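Local atomic coordinates of protein of Unknown Function (DUF1696) with Pleckstrin-homology Domains (Shewanella loihica PV-4, PDB entry 3DCX), a protein that is of unknown function but has a pleckstrin-homology fold, a bacterial member of a domain class thought to have a prokaryotic origin. Residues Leu26-Arg31 with Phe37-Lys42; Leu46-Gly51 with Lys56-Ser61. All coordinates share one frame; numbering follows the deposited sequence.

Contact 1: residues Leu26-Arg31 with Phe37-Lys42; sequences LALAYR and FVFTNK
The ring of Phe39 lies beside Leu28 and Tyr30 on one face of the antiparallel pair formed by Leu26-Arg31 and Phe37-Lys42. Its CD1 edge reaches Leu28 CB at 4.0 Å, and Leu28 O lies close to the ring plane at the same edge. The first torsion, with CG beside the backbone N and anti to the carbonyl carbon (chi1 -62°), swings the ring across toward the neighbouring strand and Tyr30, whose CD2 stands 4.4 Å from Phe39 CE1; that carbon sits at the edge of the tyrosine ring, near its plane. On the opposite face, Val38 divides its two methyls between two neighbours. CG1 meets Leu26 CD2 at 3.8 Å, the two side chains crossing at a slant, while CG2 packs against Ala29 CB at 4.0 Å. Leu26 CD2 also touches the methyl of Thr40, CG2.

The backbone shows how a ladder can absorb an extra residue. Ala27 and Leu28 both face Phe39, a classic beta bulge, and Phe39 O accepts two bonds, from Ala27 N at 2.8 Å and from Leu28 N at 3.2 Å. Beyond it the regular alternation returns: Tyr30 and Phe37 exchange a reciprocal pair of hydrogen bonds. At the polar end, Thr40 OG1 accepts from Lys42 N at 2.9 Å, an ST turn that bends the chain out of the strand; the same hydroxyl also hydrogen-bonds Glu24.

Strands 26-32 and 35-40 form a hairpin within the larger sheet. Helix 105-116, the C-terminal helix, covers the Tyr30 and Phe39 side, consistent with a PH-like fold; there Tyr30 OH is hydrogen-bonded to the backbone N of Asp104. Helix 9-16 packs on Leu26 and Ala29. Strand 43-50 continues the sheet beyond Phe37-Thr40.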
ATOM      1  N   LEU A  26      15.479  -3.275  21.331  1.00 30.24           N
ATOM      2  CA  LEU A  26      16.403  -2.339  20.707  1.00 30.31           C
ATOM      3  C   LEU A  26      17.582  -3.076  20.097  1.00 29.00           C
ATOM      4  O   LEU A  26      18.102  -4.018  20.688  1.00 28.70           O
ATOM      5  CB  LEU A  26      16.884  -1.320  21.734  1.00 29.81           C
ATOM      6  CG  LEU A  26      15.789  -0.463  22.373  1.00 32.58           C
ATOM      7  CD1 LEU A  26      16.484   0.536  23.234  1.00 28.01           C
ATOM      8  CD2 LEU A  26      14.908   0.242  21.372  1.00 31.90           C
ATOM      9  N   ALA A  27      17.983  -2.686  18.895  1.00 27.96           N
ATOM     10  CA  ALA A  27      19.122  -3.342  18.230  1.00 30.62           C
ATOM     11  C   ALA A  27      20.348  -2.436  18.219  1.00 30.42           C
ATOM     12  O   ALA A  27      21.489  -2.887  18.379  1.00 28.34           O
ATOM     13  CB  ALA A  27      18.752  -3.795  16.767  1.00 28.64           C
ATOM     14  N   LEU A  28      20.107  -1.151  18.026  1.00 29.05           N
ATOM     15  CA  LEU A  28      21.177  -0.224  17.748  1.00 29.50           C
ATOM     16  C   LEU A  28      20.663   1.197  17.888  1.00 28.92           C
ATOM     17  O   LEU A  28      19.545   1.504  17.467  1.00 27.72           O
ATOM     18  CB  LEU A  28      21.645  -0.468  16.323  1.00 31.93           C
ATOM     19  CG  LEU A  28      22.939   0.113  15.794  1.00 35.04           C
ATOM     20  CD1 LEU A  28      24.155  -0.202  16.708  1.00 38.57           C
ATOM     21  CD2 LEU A  28      23.111  -0.465  14.398  1.00 36.70           C
ATOM     22  N   ALA A  29      21.484   2.080  18.449  1.00 26.00           N
ATOM     23  CA  ALA A  29      21.104   3.456  18.524  1.00 26.36           C
ATOM     24  C   ALA A  29      22.267   4.423  18.482  1.00 26.82           C
ATOM     25  O   ALA A  29      23.287   4.212  19.119  1.00 25.24           O
ATOM     26  CB  ALA A  29      20.243   3.713  19.766  1.00 25.51           C
ATOM     27  N   TYR A  30      22.063   5.512  17.738  1.00 26.47           N
ATOM     28  CA  TYR A  30      23.074   6.545  17.602  1.00 27.81           C
ATOM     29  C   TYR A  30      22.510   7.912  18.000  1.00 28.83           C
ATOM     30  O   TYR A  30      21.357   8.243  17.729  1.00 28.58           O
ATOM     31  CB  TYR A  30      23.609   6.593  16.170  1.00 28.27           C
ATOM     32  CG  TYR A  30      24.328   5.339  15.747  1.00 28.64           C
ATOM     33  CD1 TYR A  30      25.626   5.080  16.187  1.00 30.62           C
ATOM     34  CD2 TYR A  30      23.716   4.396  14.923  1.00 31.83           C
ATOM     35  CE1 TYR A  30      26.301   3.906  15.814  1.00 30.92           C
ATOM     36  CE2 TYR A  30      24.402   3.217  14.531  1.00 32.26           C
ATOM     37  CZ  TYR A  30      25.677   2.985  14.988  1.00 31.17           C
ATOM     38  OH  TYR A  30      26.360   1.833  14.631  1.00 37.96           O
ATOM     39  N   ARG A  31      23.353   8.710  18.635  1.00 29.59           N
ATOM     40  CA  ARG A  31      23.048  10.103  18.876  1.00 31.93           C
ATOM     41  C   ARG A  31      23.884  11.042  17.990  1.00 32.07           C
ATOM     42  O   ARG A  31      25.075  10.841  17.751  1.00 32.21           O
ATOM     43  CB  ARG A  31      23.264  10.433  20.345  1.00 33.38           C
ATOM     44  CG  ARG A  31      22.614  11.747  20.768  1.00 39.14           C
ATOM     45  CD  ARG A  31      23.285  12.331  21.986  1.00 48.81           C
ATOM     46  NE  ARG A  31      22.737  11.836  23.237  1.00 51.66           N
ATOM     47  CZ  ARG A  31      23.207  10.797  23.914  1.00 55.61           C
ATOM     48  NH1 ARG A  31      24.248  10.097  23.463  1.00 59.48           N
ATOM     49  NH2 ARG A  31      22.620  10.455  25.052  1.00 52.27           N
ATOM     50  N   PHE A  37      18.777   8.329  16.435  1.00 29.00           N
ATOM     51  CA  PHE A  37      18.314   7.413  15.421  1.00 28.77           C
ATOM     52  C   PHE A  37      18.342   6.011  16.047  1.00 29.74           C
ATOM     53  O   PHE A  37      19.416   5.479  16.361  1.00 30.01           O
ATOM     54  CB  PHE A  37      19.266   7.518  14.245  1.00 30.56           C
ATOM     55  CG  PHE A  37      18.698   7.045  12.961  1.00 32.68           C
ATOM     56  CD1 PHE A  37      18.633   5.712  12.671  1.00 40.05           C
ATOM     57  CD2 PHE A  37      18.217   7.944  12.034  1.00 39.89           C
ATOM     58  CE1 PHE A  37      18.109   5.268  11.458  1.00 38.52           C
ATOM     59  CE2 PHE A  37      17.690   7.501  10.821  1.00 38.67           C
ATOM     60  CZ  PHE A  37      17.658   6.155  10.539  1.00 35.49           C
ATOM     61  N   VAL A  38      17.163   5.435  16.277  1.00 27.56           N
ATOM     62  CA  VAL A  38      17.072   4.193  17.037  1.00 28.26           C
ATOM     63  C   VAL A  38      16.575   3.080  16.126  1.00 27.06           C
ATOM     64  O   VAL A  38      15.592   3.265  15.410  1.00 27.80           O
ATOM     65  CB  VAL A  38      16.168   4.377  18.254  1.00 27.14           C
ATOM     66  CG1 VAL A  38      16.050   3.066  19.074  1.00 23.97           C
ATOM     67  CG2 VAL A  38      16.715   5.514  19.101  1.00 24.77           C
ATOM     68  N   PHE A  39      17.306   1.977  16.102  1.00 25.28           N
ATOM     69  CA  PHE A  39      16.866   0.770  15.397  1.00 26.22           C
ATOM     70  C   PHE A  39      16.317  -0.198  16.398  1.00 25.97           C
ATOM     71  O   PHE A  39      17.046  -0.668  17.272  1.00 24.46           O
ATOM     72  CB  PHE A  39      18.014   0.075  14.669  1.00 25.83           C
ATOM     73  CG  PHE A  39      18.640   0.892  13.607  1.00 26.44           C
ATOM     74  CD1 PHE A  39      19.538   1.917  13.934  1.00 33.54           C
ATOM     75  CD2 PHE A  39      18.372   0.630  12.270  1.00 31.14           C
ATOM     76  CE1 PHE A  39      20.132   2.684  12.934  1.00 31.61           C
ATOM     77  CE2 PHE A  39      18.961   1.389  11.258  1.00 30.46           C
ATOM     78  CZ  PHE A  39      19.837   2.407  11.585  1.00 32.65           C
ATOM     79  N   THR A  40      15.033  -0.506  16.285  1.00 26.48           N
ATOM     80  CA  THR A  40      14.466  -1.599  17.050  1.00 25.78           C
ATOM     81  C   THR A  40      14.336  -2.834  16.141  1.00 26.06           C
ATOM     82  O   THR A  40      14.773  -2.823  14.990  1.00 25.84           O
ATOM     83  CB  THR A  40      13.151  -1.202  17.692  1.00 24.21           C
ATOM     84  OG1 THR A  40      12.049  -1.492  16.800  1.00 24.94           O
ATOM     85  CG2 THR A  40      13.192   0.273  18.121  1.00 22.98           C
ATOM     86  N   ASN A  41      13.779  -3.918  16.656  1.00 27.66           N
ATOM     87  CA  ASN A  41      13.465  -5.044  15.772  1.00 28.00           C
ATOM     88  C   ASN A  41      12.170  -4.868  14.934  1.00 28.75           C
ATOM     89  O   ASN A  41      11.841  -5.732  14.135  1.00 27.02           O
ATOM     90  CB  ASN A  41      13.458  -6.377  16.529  1.00 27.80           C
ATOM     91  CG  ASN A  41      12.426  -6.449  17.596  1.00 30.65           C
ATOM     92  OD1 ASN A  41      11.880  -5.442  18.053  1.00 27.46           O
ATOM     93  ND2 ASN A  41      12.151  -7.661  18.027  1.00 32.05           N
ATOM     94  N   LYS A  42      11.459  -3.760  15.122  1.00 29.97           N
ATOM     95  CA  LYS A  42      10.170  -3.482  14.464  1.00 29.05           C
ATOM     96  C   LYS A  42      10.133  -2.176  13.661  1.00 27.69           C
ATOM     97  O   LYS A  42       9.303  -2.009  12.768  1.00 25.55           O
ATOM     98  CB  LYS A  42       9.090  -3.373  15.518  1.00 29.91           C
ATOM     99  CG  LYS A  42       8.972  -4.537  16.457  1.00 32.58           C
ATOM    100  CD  LYS A  42       8.257  -5.682  15.842  1.00 40.52           C
ATOM    101  CE  LYS A  42       7.894  -6.708  16.898  1.00 46.49           C
ATOM    102  NZ  LYS A  42       7.979  -8.051  16.316  1.00 47.89           N
TER

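Contact 2: residues Leu46-Gly51 with Lys56-Ser61; sequences LIDKQG and KVSYHS
A beta hairpin joins Leu46-Gly51 to Lys56-Ser61, and its regular antiparallel ladder illustrates how side chains of facing residues sort onto two surfaces. The backbone is tied at Leu46-His60, Asp48-Ser58 and Gln50-Lys56. The bond from His60 N to Leu46 O (2.9 Å) is almost straight, at 178°; toward the turn, that from Lys56 N to Gln50 O is weak, at 3.4 Å.

One surface is largely apolar. The side chains of Ile47 and Tyr59 run alongside each other off the sheet, with Ile47 CG1 over the ring face in a CH-pi contact, 4.1 Å from its centroid. With CG2 anti to the backbone N (CG1 at chi1 -57°), the isoleucine brings this methyl within 3.7 Å of Tyr59 CE1, and also reaches Val57 CG1. Val57 CG2 in turn rests against the aliphatic chain of Lys49 at CG.

The other surface, apart from Leu46, is mostly polar, and waters bridge it. One lies 2.7 Å from Leu46 O and also bonds Ser58 OG. Another sits between Gln50 OE1 and Lys56 O, within hydrogen-bonding distance of both, linking side chain and backbone across the strands.

Strand 35-40 flanks strand 43-50, with Met36 and Ile47 joined by backbone hydrogen bonding. Edge strand 56-63 joins the sheets of two subunits, pairing with a strand of the second, whose His69 hydrogen-bonds His60 NE2.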
ATOM      1  N   LEU A  46      12.932   7.945  15.106  1.00 29.54           N
ATOM      2  CA  LEU A  46      13.738   9.112  14.860  1.00 31.22           C
ATOM      3  C   LEU A  46      13.293  10.167  15.860  1.00 29.24           C
ATOM      4  O   LEU A  46      12.150  10.621  15.833  1.00 27.89           O
ATOM      5  CB  LEU A  46      13.599   9.605  13.414  1.00 33.84           C
ATOM      6  CG  LEU A  46      13.608   8.592  12.260  1.00 38.88           C
ATOM      7  CD1 LEU A  46      13.900   9.328  10.975  1.00 47.75           C
ATOM      8  CD2 LEU A  46      14.603   7.473  12.470  1.00 44.16           C
ATOM      9  N   ILE A  47      14.195  10.501  16.773  1.00 29.19           N
ATOM     10  CA  ILE A  47      13.939  11.481  17.832  1.00 28.78           C
ATOM     11  C   ILE A  47      14.628  12.802  17.509  1.00 29.78           C
ATOM     12  O   ILE A  47      15.858  12.903  17.588  1.00 29.99           O
ATOM     13  CB  ILE A  47      14.442  10.966  19.186  1.00 29.40           C
ATOM     14  CG1 ILE A  47      13.786   9.613  19.511  1.00 27.48           C
ATOM     15  CG2 ILE A  47      14.176  12.026  20.283  1.00 29.29           C
ATOM     16  CD1 ILE A  47      14.240   8.965  20.811  1.00 28.12           C
ATOM     17  N   ASP A  48      13.841  13.800  17.120  1.00 27.43           N
ATOM     18  CA  ASP A  48      14.381  15.079  16.740  0.50 28.25           C
ATOM     19  C   ASP A  48      13.931  16.114  17.780  1.00 30.38           C
ATOM     20  O   ASP A  48      12.752  16.185  18.139  1.00 29.76           O
ATOM     21  CB  ASP A  48      13.939  15.441  15.309  0.50 28.09           C
ATOM     22  CG  ASP A  48      14.344  14.369  14.250  0.50 31.75           C
ATOM     23  OD1 ASP A  48      15.397  13.699  14.385  0.50 24.59           O
ATOM     24  OD2 ASP A  48      13.584  14.194  13.264  0.50 41.59           O
ATOM     25  N   LYS A  49      14.881  16.899  18.265  1.00 32.08           N
ATOM     26  CA  LYS A  49      14.589  17.973  19.214  1.00 34.65           C
ATOM     27  C   LYS A  49      14.877  19.326  18.550  1.00 34.68           C
ATOM     28  O   LYS A  49      15.852  19.478  17.802  1.00 37.13           O
ATOM     29  CB  LYS A  49      15.388  17.800  20.502  1.00 33.26           C
ATOM     30  CG  LYS A  49      15.235  16.412  21.153  1.00 33.10           C
ATOM     31  CD  LYS A  49      15.941  16.368  22.492  1.00 36.85           C
ATOM     32  CE  LYS A  49      15.385  15.303  23.405  1.00 40.09           C
ATOM     33  NZ  LYS A  49      15.870  15.543  24.768  1.00 38.34           N
ATOM     34  N   GLN A  50      14.012  20.291  18.813  1.00 31.52           N
ATOM     35  CA  GLN A  50      14.170  21.629  18.276  1.00 35.10           C
ATOM     36  C   GLN A  50      14.046  22.674  19.374  1.00 30.44           C
ATOM     37  O   GLN A  50      13.485  22.406  20.432  1.00 29.95           O
ATOM     38  CB  GLN A  50      13.111  21.873  17.199  1.00 37.37           C
ATOM     39  CG  GLN A  50      13.375  21.116  15.900  1.00 43.68           C
ATOM     40  CD  GLN A  50      12.232  21.251  14.934  1.00 45.08           C
ATOM     41  OE1 GLN A  50      11.095  20.844  15.231  1.00 59.61           O
ATOM     42  NE2 GLN A  50      12.513  21.826  13.759  1.00 57.02           N
ATOM     43  N   GLY A  51      14.564  23.859  19.084  1.00 27.79           N
ATOM     44  CA  GLY A  51      14.481  25.014  19.970  1.00 26.89           C
ATOM     45  C   GLY A  51      15.774  25.097  20.738  1.00 24.22           C
ATOM     46  O   GLY A  51      16.532  24.146  20.745  1.00 23.88           O
ATOM     47  N   LYS A  56      10.874  21.064  22.085  1.00 34.21           N
ATOM     48  CA  LYS A  56      10.024  20.687  20.960  0.50 32.42           C
ATOM     49  C   LYS A  56      10.574  19.349  20.440  1.00 33.46           C
ATOM     50  O   LYS A  56      11.601  19.311  19.779  1.00 34.76           O
ATOM     51  CB  LYS A  56      10.047  21.804  19.895  0.50 32.19           C
ATOM     52  CG  LYS A  56       9.166  21.604  18.644  0.50 31.21           C
ATOM     53  CD  LYS A  56       7.745  21.148  18.974  0.50 31.56           C
ATOM     54  CE  LYS A  56       6.733  21.606  17.931  0.50 31.03           C
ATOM     55  NZ  LYS A  56       5.972  22.803  18.402  0.50 31.91           N
ATOM     56  N   VAL A  57       9.912  18.251  20.788  1.00 31.40           N
ATOM     57  CA  VAL A  57      10.447  16.906  20.509  1.00 30.46           C
ATOM     58  C   VAL A  57       9.474  16.116  19.659  1.00 30.91           C
ATOM     59  O   VAL A  57       8.295  16.126  19.933  1.00 29.73           O
ATOM     60  CB  VAL A  57      10.719  16.114  21.806  1.00 29.36           C
ATOM     61  CG1 VAL A  57      11.328  14.744  21.492  1.00 27.60           C
ATOM     62  CG2 VAL A  57      11.649  16.893  22.738  1.00 27.76           C
ATOM     63  N   SER A  58       9.968  15.468  18.609  1.00 29.51           N
ATOM     64  CA  SER A  58       9.171  14.504  17.889  1.00 26.52           C
ATOM     65  C   SER A  58       9.761  13.104  17.931  1.00 26.64           C
ATOM     66  O   SER A  58      10.965  12.908  17.885  1.00 28.62           O
ATOM     67  CB  SER A  58       8.932  14.929  16.448  1.00 27.05           C
ATOM     68  OG  SER A  58      10.138  15.244  15.824  1.00 33.03           O
ATOM     69  N   TYR A  59       8.883  12.127  18.029  1.00 25.59           N
ATOM     70  CA  TYR A  59       9.256  10.728  17.873  1.00 27.15           C
ATOM     71  C   TYR A  59       8.538  10.225  16.624  1.00 25.16           C
ATOM     72  O   TYR A  59       7.313  10.072  16.628  1.00 25.87           O
ATOM     73  CB  TYR A  59       8.809   9.895  19.084  1.00 28.11           C
ATOM     74  CG  TYR A  59       9.579  10.057  20.386  1.00 28.34           C
ATOM     75  CD1 TYR A  59      10.252  11.226  20.730  1.00 37.37           C
ATOM     76  CD2 TYR A  59       9.602   9.021  21.295  1.00 31.42           C
ATOM     77  CE1 TYR A  59      10.936  11.330  21.951  1.00 34.85           C
ATOM     78  CE2 TYR A  59      10.268   9.104  22.481  1.00 33.25           C
ATOM     79  CZ  TYR A  59      10.916  10.252  22.827  1.00 35.59           C
ATOM     80  OH  TYR A  59      11.562  10.265  24.052  1.00 35.83           O
ATOM     81  N   HIS A  60       9.305  10.017  15.561  1.00 24.79           N
ATOM     82  CA  HIS A  60       8.796   9.508  14.310  1.00 26.12           C
ATOM     83  C   HIS A  60       9.145   8.022  14.224  1.00 25.09           C
ATOM     84  O   HIS A  60      10.324   7.646  14.158  1.00 25.46           O
ATOM     85  CB  HIS A  60       9.404  10.303  13.157  1.00 27.50           C
ATOM     86  CG  HIS A  60       8.816   9.979  11.824  1.00 28.86           C
ATOM     87  ND1 HIS A  60       9.417  10.350  10.644  1.00 41.80           N
ATOM     88  CD2 HIS A  60       7.729   9.252  11.480  1.00 33.68           C
ATOM     89  CE1 HIS A  60       8.697   9.900   9.628  1.00 47.44           C
ATOM     90  NE2 HIS A  60       7.668   9.228  10.110  1.00 32.45           N
ATOM     91  N   SER A  61       8.119   7.179  14.232  1.00 23.64           N
ATOM     92  CA  SER A  61       8.288   5.725  14.031  1.00 24.79           C
ATOM     93  C   SER A  61       8.158   5.333  12.567  1.00 25.82           C
ATOM     94  O   SER A  61       7.131   5.620  11.909  1.00 23.38           O
ATOM     95  CB  SER A  61       7.271   4.940  14.852  1.00 24.81           C
ATOM     96  OG  SER A  61       7.426   5.203  16.238  1.00 24.83           O
TER
HETATM   97  O   HOH W   1      11.474  12.890  14.529  1.00 26.38           O
HETATM   98  O   HOH W   2      11.056  18.562  16.734  1.00 41.83           O

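Contacts 1 and 2 are successive hairpins of one antiparallel sheet: the first closes before the second opens, and strands 35-40 and 43-50, one from each, are neighbours. Their centres lie about 15 Å apart, yet they meet where Phe37 CE2 of contact 1 comes within 3.5 Å of Leu46 CD2 of contact 2. The general lesson is one of position: contact 1, about 6 Å from the centre of the chain to its own centre, is partly buried, with a helix packed on each face, whereas contact 2, at about 12 Å, lies at the surface and has far more contact with the second subunit. A bound 2-methyl-2,4-pentanediol, probably from crystallisation, lies about 4 Å from the Tyr30 side chain.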